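B12-binding domain-containing protein (Kitasatospora setae, PDB 6WTE) is the radical S-adenosylmethionine methyltransferase TsrM, which binds cobalamin and a [4Fe-4S] cluster and works through non-radical catalysis. Local coordinates at residues 357-361 with 396-400; 35-39 with 55-59; 436-440 with 491-495; 108-112 with 124-128. One frame throughout, in Å; residues are numbered along the deposited sequence.

Contact 1: 357-361 with 396-400; sequences FEDTE and AFMAL
The carbonyl oxygen of Leu-400 accepts a hydrogen bond from a water, with Leu-400 O and the water oxygen 2.8 Å apart, and the same water donates to the carboxylate of Glu-361. Glu-361 was modelled in two conformers, so this bridge is doubtful. It borders a helix-helix contact in the radical SAM core, a TIM-barrel-like fold in which helices 357-369 and 387-398, before and after strand 373-380, pack side by side against the sheet.

Below the polar rim the contact is apolar. The benzyl group of Phe-357 is swung across by a CG placed trans to the main-chain nitrogen (chi1 -172°) and meets three partners of the other helix end. Its CE1 touches Phe-397 CE1 at 3.6 Å, the two rings running almost parallel (planes at 9°, centroids 5.8 Å apart) yet meeting rim to rim, with neither lying over the other's face. Its CZ reaches the carbonyl side of Ala-396, with Ala-396 O at 3.7 Å, and also packs on that residue's CB. The same CZ lies 3.7 Å from CD2 of Leu-400, whose side chain arrives from the opposite direction.

Leu-400 is thus a worked case of one leucine wedged between helix 357-369 and the end region of helix 387-398. Both its methyls border Phe-357 CZ, and CD1 also meets the buried Thr-360. Ser-334 hydrogen-bonds to Thr-360 OG1, and the other branch of this threonine, CG2, meets Leu-400 CD1 at 3.6 Å, crossing it nearly at right angles.

Contact 2: 35-39 with 55-59; sequences EVEVL and YFAER
Glu-37 sets its CG beside its own backbone N (chi1 -66°) and then runs out extended, while Tyr-55 swings its ring trans to the main-chain nitrogen (chi1 -178°) and Arg-59 folds back through bends at chi2 and chi3; the three polar ends converge. Glu-37 OE1 is gripped twice. Tyr-55 OH donates to it over 2.6 Å through the anti lone pair, and Arg-59 NE reaches it from the syn side at 3.0 Å, along an almost straight N-H path (174°) but tilted out of the carboxylate plane. Arg-59 NH2 adds weak bonds, at 3.1 Å to Glu-37 OE2 and at 2.9 Å to Glu-35 OE2, completing a salt-bridge network.

The aliphatic part of Arg-59 is used too: its CB rests 3.5 Å above one face of the Tyr-55 ring, toward the rim. At the other end Leu-39 CD2 packs on Tyr-55 CB at 3.6 Å. With an alanine in place of Glu-37, the tyrosine hydroxyl would probably lose its acceptor, and the guanidinium would be left with only the weak Glu-35 bond across this contact.

In the Rossmann-like B12-binding domain, strand 35-40 is an outermost strand, paired with strand 4-9. Helix 48-58, which leads from it toward strand 63-67, covers the face bearing Glu-37 and Leu-39, whereas Val-36 and Val-38 turn to helix 20-31.

Contact 3: 436-440 with 491-495; sequences LQSNT and PEERW
Three side-chain amide and indole groups carry the hydrogen bonding between Gln-437, Asn-439 and Trp-495. Trp-495 NE1 donates a weak, bent bond to Gln-437 OE1 (3.1 Å, 142° at the hydrogen), the amide standing almost perpendicular to the indole. Within segment 436-440, Gln-437 NE2 gives Asn-439 OD1 a much straighter bond of 2.9 Å, in the carbonyl plane. Asn-439 OD1 itself lies at the indole edge, in its plane.

Van der Waals packing comes from the first turn of helix 491-503. Pro-491 CB sits 3.6 Å from Gln-437 NE2, and its CG lies 3.7 Å from the carbonyl oxygen Asn-439 O. Beside it, Glu-492 CG meets Asn-439 ND2 at 3.8 Å, the two side chains crossing nearly at right angles.

The contact joins that helix to strand 436-437, which pairs with strand 475-476 in the radical SAM sheet. Gln-79 donates to Gln-437 OE1 and accepts from the Asn-439 backbone N.

Chemically this is a neutral relay: the Gln-437 amide gives from its nitrogen and receives at its oxygen, which is consistent with one amide orientation and provides the buried tryptophan N-H with an acceptor without enlisting a charge.

Contact 4: 108-112 with 124-128; sequences FSTMP and GVKGP
In the Rossmann-like B12-binding domain, the turn between helices 106-109 and 112-119, the first of which follows strand 101-104, meets the loop after the neighbouring parallel strand 123-124 at the cobalamin pocket; Val-125, Gly-127 and Pro-128 touch the cofactor. Ser-109 ties them together. Its OG accepts from Gly-127 N at 2.8 Å in a nearly straight bond (173°), and also hydrogen-bonds to Gly-105 O. The backbone angles of Gly-127 would jam any CB against the preceding carbonyl oxygen, so the residue that Ser-109 holds beside cobalamin is one that backbone geometry itself restricts to glycine.

Lys-126 runs alongside, extended until chi4 (82°), where a bend turns its ammonium toward the Ser-109 carbonyl. NZ donates to the carbonyl oxygen Ser-109 O at 2.8 Å, almost in line with the C=O bond (169°), and forms a salt bridge with Asp-238 of helix 236-240. Its methylenes pack on Pro-112, with Lys-126 CB and Pro-112 CG 4.0 Å apart. Replacing the lysine by a methionine is likely to leave the Asp-238 carboxylate without this countercharge and to deprive the buried Ser-109 carbonyl of this donor.

A water fills in the polar contacts, hydrogen-bonding to Ser-109 OG, to Val-125 O (2.8 Å) and to Gly-127 O (2.7 Å). Farther along, the Phe-108 ring presents its edge to the Val-125 carbonyl, CD2 lying 3.5 Å from Val-125 O.

Overall arrangement
Contacts 2 and 4, both buried, belong to the same B12-binding domain, their centres 24 Å apart: the first fastens a helix to an outermost strand through charges, the second, at the cofactor, relies on a serine hydroxyl and a lysine ammonium holding backbone atoms, with a bridging water. Contacts 1 and 3 are only partly buried. Contact 1, in the radical SAM core and on the opposite side of the chain's centre from contacts 2 and 4, is mostly hydrocarbon between two helices, with polar atoms at its exposed rim. Contact 3 uses neutral amides and an indole where strand 436-437 and the residues after it meet helix 491-503. Contacts 1 and 3 share no element, although strands 373-380 and 436-437 belong to one branched sheet.

Contact 1: 357-361 with 396-400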
# COMPACT_ATOMS: atom_id res chain seq x y z
N PHE A 357 17.62 13.06 12.61
CA PHE A 357 18.37 12.76 11.40
C PHE A 357 19.54 11.82 11.68
O PHE A 357 19.95 11.07 10.79
CB PHE A 357 18.86 14.05 10.74
CG PHE A 357 19.47 13.82 9.39
CD1 PHE A 357 18.71 13.30 8.35
CD2 PHE A 357 20.80 14.13 9.15
CE1 PHE A 357 19.27 13.08 7.10
CE2 PHE A 357 21.37 13.91 7.91
CZ PHE A 357 20.60 13.39 6.88
N GLU A 358 20.06 11.82 12.91
CA GLU A 358 21.15 10.89 13.24
C GLU A 358 20.74 9.45 13.02
O GLU A 358 21.58 8.61 12.68
CB GLU A 358 21.61 11.07 14.69
CG GLU A 358 22.19 12.41 15.05
CD GLU A 358 21.30 13.18 16.03
OE1 GLU A 358 20.92 14.33 15.71
OE2 GLU A 358 20.99 12.64 17.11
N ASP A 359 19.45 9.14 13.21
CA ASP A 359 18.97 7.77 13.02
C ASP A 359 19.06 7.35 11.56
O ASP A 359 19.40 6.21 11.27
CB ASP A 359 17.54 7.64 13.55
CG ASP A 359 17.46 7.84 15.05
OD1 ASP A 359 18.23 7.20 15.79
OD2 ASP A 359 16.63 8.65 15.50
N THR A 360 18.74 8.26 10.64
CA THR A 360 18.90 7.95 9.22
C THR A 360 20.38 7.86 8.85
O THR A 360 20.78 6.98 8.08
CB THR A 360 18.19 9.01 8.36
OG1 THR A 360 16.77 8.88 8.52
CG2 THR A 360 18.54 8.83 6.89
N GLU A 361 21.21 8.75 9.40
CA GLU A 361 22.64 8.67 9.16
C GLU A 361 23.21 7.34 9.63
O GLU A 361 24.02 6.72 8.94
CB GLU A 361 23.35 9.84 9.85
CG GLU A 361 24.85 9.90 9.62
CD GLU A 361 25.23 10.49 8.28
OE1 GLU A 361 26.04 9.87 7.56
OE2 GLU A 361 24.74 11.59 7.95
N ALA A 396 20.83 17.88 2.82
CA ALA A 396 21.21 16.93 3.87
C ALA A 396 21.01 15.49 3.41
O ALA A 396 21.87 14.64 3.65
CB ALA A 396 20.40 17.21 5.13
N PHE A 397 19.88 15.20 2.76
CA PHE A 397 19.63 13.84 2.29
C PHE A 397 20.63 13.41 1.22
O PHE A 397 21.14 12.29 1.26
CB PHE A 397 18.20 13.71 1.75
CG PHE A 397 17.16 13.48 2.80
CD1 PHE A 397 17.36 13.89 4.11
CD2 PHE A 397 15.97 12.84 2.49
CE1 PHE A 397 16.38 13.69 5.08
CE2 PHE A 397 14.99 12.63 3.45
CZ PHE A 397 15.20 13.05 4.75
N MET A 398 20.92 14.29 0.26
CA MET A 398 21.83 13.92 -0.82
C MET A 398 23.24 13.64 -0.29
O MET A 398 23.95 12.80 -0.85
CB MET A 398 21.86 15.03 -1.87
CG MET A 398 20.58 15.13 -2.68
SD MET A 398 20.26 13.63 -3.63
CE MET A 398 21.66 13.70 -4.75
N ALA A 399 23.64 14.31 0.79
CA ALA A 399 24.96 14.08 1.37
C ALA A 399 25.08 12.72 2.05
O ALA A 399 26.20 12.31 2.37
CB ALA A 399 25.30 15.20 2.36
N LEU A 400 23.97 12.03 2.28
CA LEU A 400 24.02 10.67 2.84
C LEU A 400 24.71 9.69 1.90
O LEU A 400 25.23 8.67 2.35
CB LEU A 400 22.61 10.17 3.15
CG LEU A 400 21.82 10.83 4.27
CD1 LEU A 400 20.38 10.38 4.18
CD2 LEU A 400 22.42 10.44 5.61
O HOH W 1 26.48 8.43 4.85
O HOH W 2 25.66 12.42 5.81

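Contact 2: 35-39 with 55-59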
# COMPACT_ATOMS: atom_id res chain seq x y z
N GLU A 35 -14.04 -24.39 -0.86
CA GLU A 35 -13.32 -24.46 -2.11
C GLU A 35 -13.12 -23.04 -2.61
O GLU A 35 -14.07 -22.24 -2.61
CB GLU A 35 -14.09 -25.30 -3.14
CG GLU A 35 -13.39 -25.46 -4.47
CD GLU A 35 -14.23 -26.22 -5.48
OE1 GLU A 35 -15.43 -26.44 -5.20
OE2 GLU A 35 -13.69 -26.59 -6.54
N VAL A 36 -11.90 -22.70 -3.01
CA VAL A 36 -11.56 -21.35 -3.42
C VAL A 36 -11.00 -21.38 -4.83
O VAL A 36 -10.10 -22.17 -5.14
CB VAL A 36 -10.54 -20.69 -2.47
CG1 VAL A 36 -10.32 -19.26 -2.88
CG2 VAL A 36 -11.02 -20.79 -1.04
N GLU A 37 -11.52 -20.50 -5.68
CA GLU A 37 -10.95 -20.25 -7.00
C GLU A 37 -10.62 -18.77 -7.14
O GLU A 37 -11.39 -17.91 -6.69
CB GLU A 37 -11.90 -20.72 -8.10
CG GLU A 37 -12.08 -22.23 -8.07
CD GLU A 37 -12.95 -22.76 -9.18
OE1 GLU A 37 -13.89 -22.06 -9.61
OE2 GLU A 37 -12.68 -23.89 -9.63
N VAL A 38 -9.47 -18.49 -7.75
CA VAL A 38 -8.99 -17.13 -7.96
C VAL A 38 -9.08 -16.82 -9.44
O VAL A 38 -8.65 -17.62 -10.28
CB VAL A 38 -7.54 -16.95 -7.46
CG1 VAL A 38 -7.02 -15.55 -7.82
CG2 VAL A 38 -7.46 -17.20 -5.97
N LEU A 39 -9.62 -15.66 -9.77
CA LEU A 39 -9.65 -15.17 -11.14
C LEU A 39 -8.79 -13.92 -11.15
O LEU A 39 -9.18 -12.88 -10.62
CB LEU A 39 -11.09 -14.91 -11.58
CG LEU A 39 -11.46 -15.08 -13.03
CD1 LEU A 39 -11.06 -16.47 -13.51
CD2 LEU A 39 -12.96 -14.88 -13.17
N TYR A 55 -15.65 -17.87 -16.92
CA TYR A 55 -15.73 -18.42 -15.57
C TYR A 55 -17.17 -18.63 -15.13
O TYR A 55 -17.54 -19.71 -14.66
CB TYR A 55 -14.99 -17.53 -14.57
CG TYR A 55 -15.04 -18.12 -13.17
CD1 TYR A 55 -14.12 -19.08 -12.77
CD2 TYR A 55 -16.05 -17.77 -12.28
CE1 TYR A 55 -14.18 -19.65 -11.51
CE2 TYR A 55 -16.12 -18.33 -11.02
CZ TYR A 55 -15.18 -19.27 -10.64
OH TYR A 55 -15.26 -19.83 -9.39
N PHE A 56 -18.01 -17.60 -15.26
CA PHE A 56 -19.36 -17.67 -14.70
C PHE A 56 -20.29 -18.56 -15.51
O PHE A 56 -21.34 -18.96 -15.00
CB PHE A 56 -19.94 -16.27 -14.54
CG PHE A 56 -19.41 -15.55 -13.34
CD1 PHE A 56 -19.81 -15.93 -12.07
CD2 PHE A 56 -18.50 -14.52 -13.47
CE1 PHE A 56 -19.32 -15.29 -10.96
CE2 PHE A 56 -18.01 -13.88 -12.36
CZ PHE A 56 -18.43 -14.26 -11.10
N ALA A 57 -19.95 -18.87 -16.76
CA ALA A 57 -20.75 -19.84 -17.49
C ALA A 57 -20.53 -21.25 -16.96
O ALA A 57 -21.44 -22.08 -16.99
CB ALA A 57 -20.44 -19.76 -18.98
N GLU A 58 -19.33 -21.52 -16.45
CA GLU A 58 -18.93 -22.84 -15.98
C GLU A 58 -19.06 -23.01 -14.47
O GLU A 58 -19.23 -24.14 -13.99
CB GLU A 58 -17.49 -23.12 -16.39
CG GLU A 58 -17.19 -22.77 -17.85
CD GLU A 58 -15.73 -22.46 -18.09
OE1 GLU A 58 -14.92 -22.59 -17.14
OE2 GLU A 58 -15.37 -22.07 -19.23
N ARG A 59 -18.98 -21.92 -13.70
CA ARG A 59 -18.91 -22.00 -12.25
C ARG A 59 -19.94 -21.06 -11.63
O ARG A 59 -20.22 -19.98 -12.16
CB ARG A 59 -17.51 -21.62 -11.73
CG ARG A 59 -16.40 -22.52 -12.26
CD ARG A 59 -16.57 -23.94 -11.76
NE ARG A 59 -15.80 -24.21 -10.55
CZ ARG A 59 -15.95 -25.29 -9.79
NH1 ARG A 59 -16.85 -26.20 -10.11
NH2 ARG A 59 -15.19 -25.45 -8.72

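Contact 3: 436-440 with 491-495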
# COMPACT_ATOMS: atom_id res chain seq x y z
N LEU A 436 -5.58 23.08 0.22
CA LEU A 436 -6.45 22.09 -0.39
C LEU A 436 -6.48 22.29 -1.90
O LEU A 436 -6.60 23.42 -2.39
CB LEU A 436 -7.85 22.23 0.19
CG LEU A 436 -8.80 21.05 0.32
CD1 LEU A 436 -8.10 19.92 1.02
CD2 LEU A 436 -9.99 21.51 1.13
N GLN A 437 -6.41 21.19 -2.65
CA GLN A 437 -6.31 21.28 -4.10
C GLN A 437 -6.89 20.03 -4.74
O GLN A 437 -6.78 18.93 -4.19
CB GLN A 437 -4.84 21.46 -4.54
CG GLN A 437 -4.63 21.88 -6.00
CD GLN A 437 -4.62 20.72 -6.99
OE1 GLN A 437 -4.48 19.56 -6.61
NE2 GLN A 437 -4.77 21.04 -8.27
N SER A 438 -7.49 20.21 -5.91
CA SER A 438 -7.84 19.09 -6.77
C SER A 438 -7.84 19.56 -8.21
O SER A 438 -8.33 20.65 -8.50
CB SER A 438 -9.22 18.50 -6.42
OG SER A 438 -9.49 17.40 -7.28
N ASN A 439 -7.30 18.73 -9.10
CA ASN A 439 -7.18 19.11 -10.51
C ASN A 439 -8.54 19.30 -11.17
O ASN A 439 -8.62 20.02 -12.18
CB ASN A 439 -6.40 18.07 -11.29
CG ASN A 439 -4.95 18.00 -10.89
OD1 ASN A 439 -4.44 18.89 -10.19
ND2 ASN A 439 -4.26 16.97 -11.33
N THR A 440 -9.59 18.66 -10.67
CA THR A 440 -10.91 18.72 -11.27
C THR A 440 -11.91 19.51 -10.42
O THR A 440 -13.12 19.39 -10.62
CB THR A 440 -11.43 17.31 -11.53
OG1 THR A 440 -11.43 16.58 -10.30
CG2 THR A 440 -10.53 16.59 -12.52
N PRO A 491 -4.78 24.00 -13.01
CA PRO A 491 -4.31 23.18 -11.88
C PRO A 491 -3.10 22.32 -12.20
O PRO A 491 -2.17 22.25 -11.39
CB PRO A 491 -5.55 22.33 -11.55
CG PRO A 491 -6.70 23.17 -11.98
CD PRO A 491 -6.24 23.91 -13.20
N GLU A 492 -3.08 21.66 -13.36
CA GLU A 492 -1.93 20.84 -13.70
C GLU A 492 -0.70 21.67 -14.02
O GLU A 492 0.43 21.17 -13.93
CB GLU A 492 -2.26 19.90 -14.86
CG GLU A 492 -3.25 18.81 -14.49
CD GLU A 492 -3.31 17.69 -15.52
OE1 GLU A 492 -3.29 17.99 -16.73
OE2 GLU A 492 -3.37 16.52 -15.11
N GLU A 493 -0.88 22.95 -14.38
CA GLU A 493 0.26 23.81 -14.66
C GLU A 493 1.00 24.17 -13.37
O GLU A 493 2.24 24.24 -13.36
CB GLU A 493 -0.20 25.07 -15.38
CG GLU A 493 0.91 25.80 -16.13
CD GLU A 493 1.53 24.93 -17.22
OE1 GLU A 493 2.77 24.80 -17.24
OE2 GLU A 493 0.76 24.38 -18.04
N ARG A 494 0.27 24.42 -12.28
CA ARG A 494 0.91 24.68 -11.00
C ARG A 494 1.69 23.46 -10.52
O ARG A 494 2.80 23.60 -9.99
CB ARG A 494 -0.12 25.10 -9.96
CG ARG A 494 -0.80 26.42 -10.23
CD ARG A 494 -1.43 26.96 -8.96
NE ARG A 494 -2.40 28.02 -9.22
CZ ARG A 494 -2.08 29.31 -9.36
NH1 ARG A 494 -3.04 30.20 -9.59
NH2 ARG A 494 -0.82 29.70 -9.25
N TRP A 495 1.12 22.27 -10.69
CA TRP A 495 1.86 21.06 -10.32
C TRP A 495 3.12 20.93 -11.16
O TRP A 495 4.18 20.57 -10.64
CB TRP A 495 0.99 19.82 -10.50
CG TRP A 495 -0.00 19.55 -9.41
CD1 TRP A 495 -1.36 19.52 -9.53
CD2 TRP A 495 0.29 19.25 -8.04
NE1 TRP A 495 -1.94 19.23 -8.32
CE2 TRP A 495 -0.95 19.06 -7.38
CE3 TRP A 495 1.47 19.14 -7.29
CZ2 TRP A 495 -1.04 18.76 -6.02
CZ3 TRP A 495 1.38 18.84 -5.94
CH2 TRP A 495 0.14 18.66 -5.32

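Contact 4: 108-112 with 124-128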
# COMPACT_ATOMS: atom_id res chain seq x y z
N PHE A 108 -9.03 -0.29 -0.32
CA PHE A 108 -10.46 -0.37 0.02
C PHE A 108 -10.72 0.09 1.45
O PHE A 108 -11.68 0.84 1.71
CB PHE A 108 -10.92 -1.81 -0.18
CG PHE A 108 -12.40 -2.01 -0.01
CD1 PHE A 108 -13.25 -1.87 -1.10
CD2 PHE A 108 -12.94 -2.36 1.22
CE1 PHE A 108 -14.62 -2.07 -0.95
CE2 PHE A 108 -14.32 -2.55 1.36
CZ PHE A 108 -15.14 -2.41 0.28
N SER A 109 -9.87 -0.33 2.39
CA SER A 109 -10.06 -0.02 3.80
C SER A 109 -9.82 1.45 4.15
O SER A 109 -10.13 1.85 5.28
CB SER A 109 -9.14 -0.91 4.65
OG SER A 109 -9.53 -2.27 4.56
N THR A 110 -9.29 2.26 3.23
CA THR A 110 -9.20 3.69 3.50
C THR A 110 -10.54 4.39 3.32
O THR A 110 -10.72 5.50 3.83
CB THR A 110 -8.17 4.36 2.60
OG1 THR A 110 -8.67 4.45 1.27
CG2 THR A 110 -6.84 3.57 2.60
N MET A 111 -11.48 3.77 2.62
CA MET A 111 -12.78 4.37 2.41
C MET A 111 -13.80 3.27 2.12
O MET A 111 -14.44 3.28 1.07
CB MET A 111 -12.72 5.38 1.26
CG MET A 111 -11.93 4.84 0.06
SD MET A 111 -11.82 5.96 -1.34
CE MET A 111 -13.56 6.32 -1.65
N PRO A 112 -13.98 2.32 3.04
CA PRO A 112 -14.75 1.12 2.69
C PRO A 112 -16.24 1.35 2.60
O PRO A 112 -16.90 0.68 1.80
CB PRO A 112 -14.39 0.13 3.81
CG PRO A 112 -14.14 1.02 4.98
CD PRO A 112 -13.49 2.27 4.43
N GLY A 124 -18.67 -5.38 2.72
CA GLY A 124 -17.32 -4.87 2.73
C GLY A 124 -16.61 -5.23 4.02
O GLY A 124 -17.23 -5.47 5.05
N VAL A 125 -15.28 -5.25 3.94
CA VAL A 125 -14.44 -5.54 5.10
C VAL A 125 -13.36 -4.48 5.18
O VAL A 125 -12.72 -4.16 4.17
CB VAL A 125 -13.81 -6.95 5.02
CG1 VAL A 125 -12.88 -7.17 6.19
CG2 VAL A 125 -14.90 -8.02 5.01
N LYS A 126 -13.16 -3.94 6.38
CA LYS A 126 -12.10 -2.97 6.65
C LYS A 126 -11.01 -3.66 7.46
O LYS A 126 -11.28 -4.20 8.54
CB LYS A 126 -12.67 -1.77 7.41
CG LYS A 126 -11.68 -0.68 7.73
CD LYS A 126 -12.33 0.40 8.61
CE LYS A 126 -11.36 1.57 8.85
NZ LYS A 126 -11.33 2.56 7.74
N GLY A 127 -9.79 -3.66 6.94
CA GLY A 127 -8.68 -4.31 7.61
C GLY A 127 -8.51 -5.76 7.17
O GLY A 127 -9.08 -6.20 6.18
N PRO A 128 -7.72 -6.53 7.93
CA PRO A 128 -7.46 -7.93 7.55
C PRO A 128 -8.77 -8.70 7.40
O PRO A 128 -9.68 -8.58 8.22
CB PRO A 128 -6.63 -8.47 8.72
CG PRO A 128 -6.00 -7.25 9.34
CD PRO A 128 -7.00 -6.13 9.16
O HOH W 3 -10.16 -5.26 3.86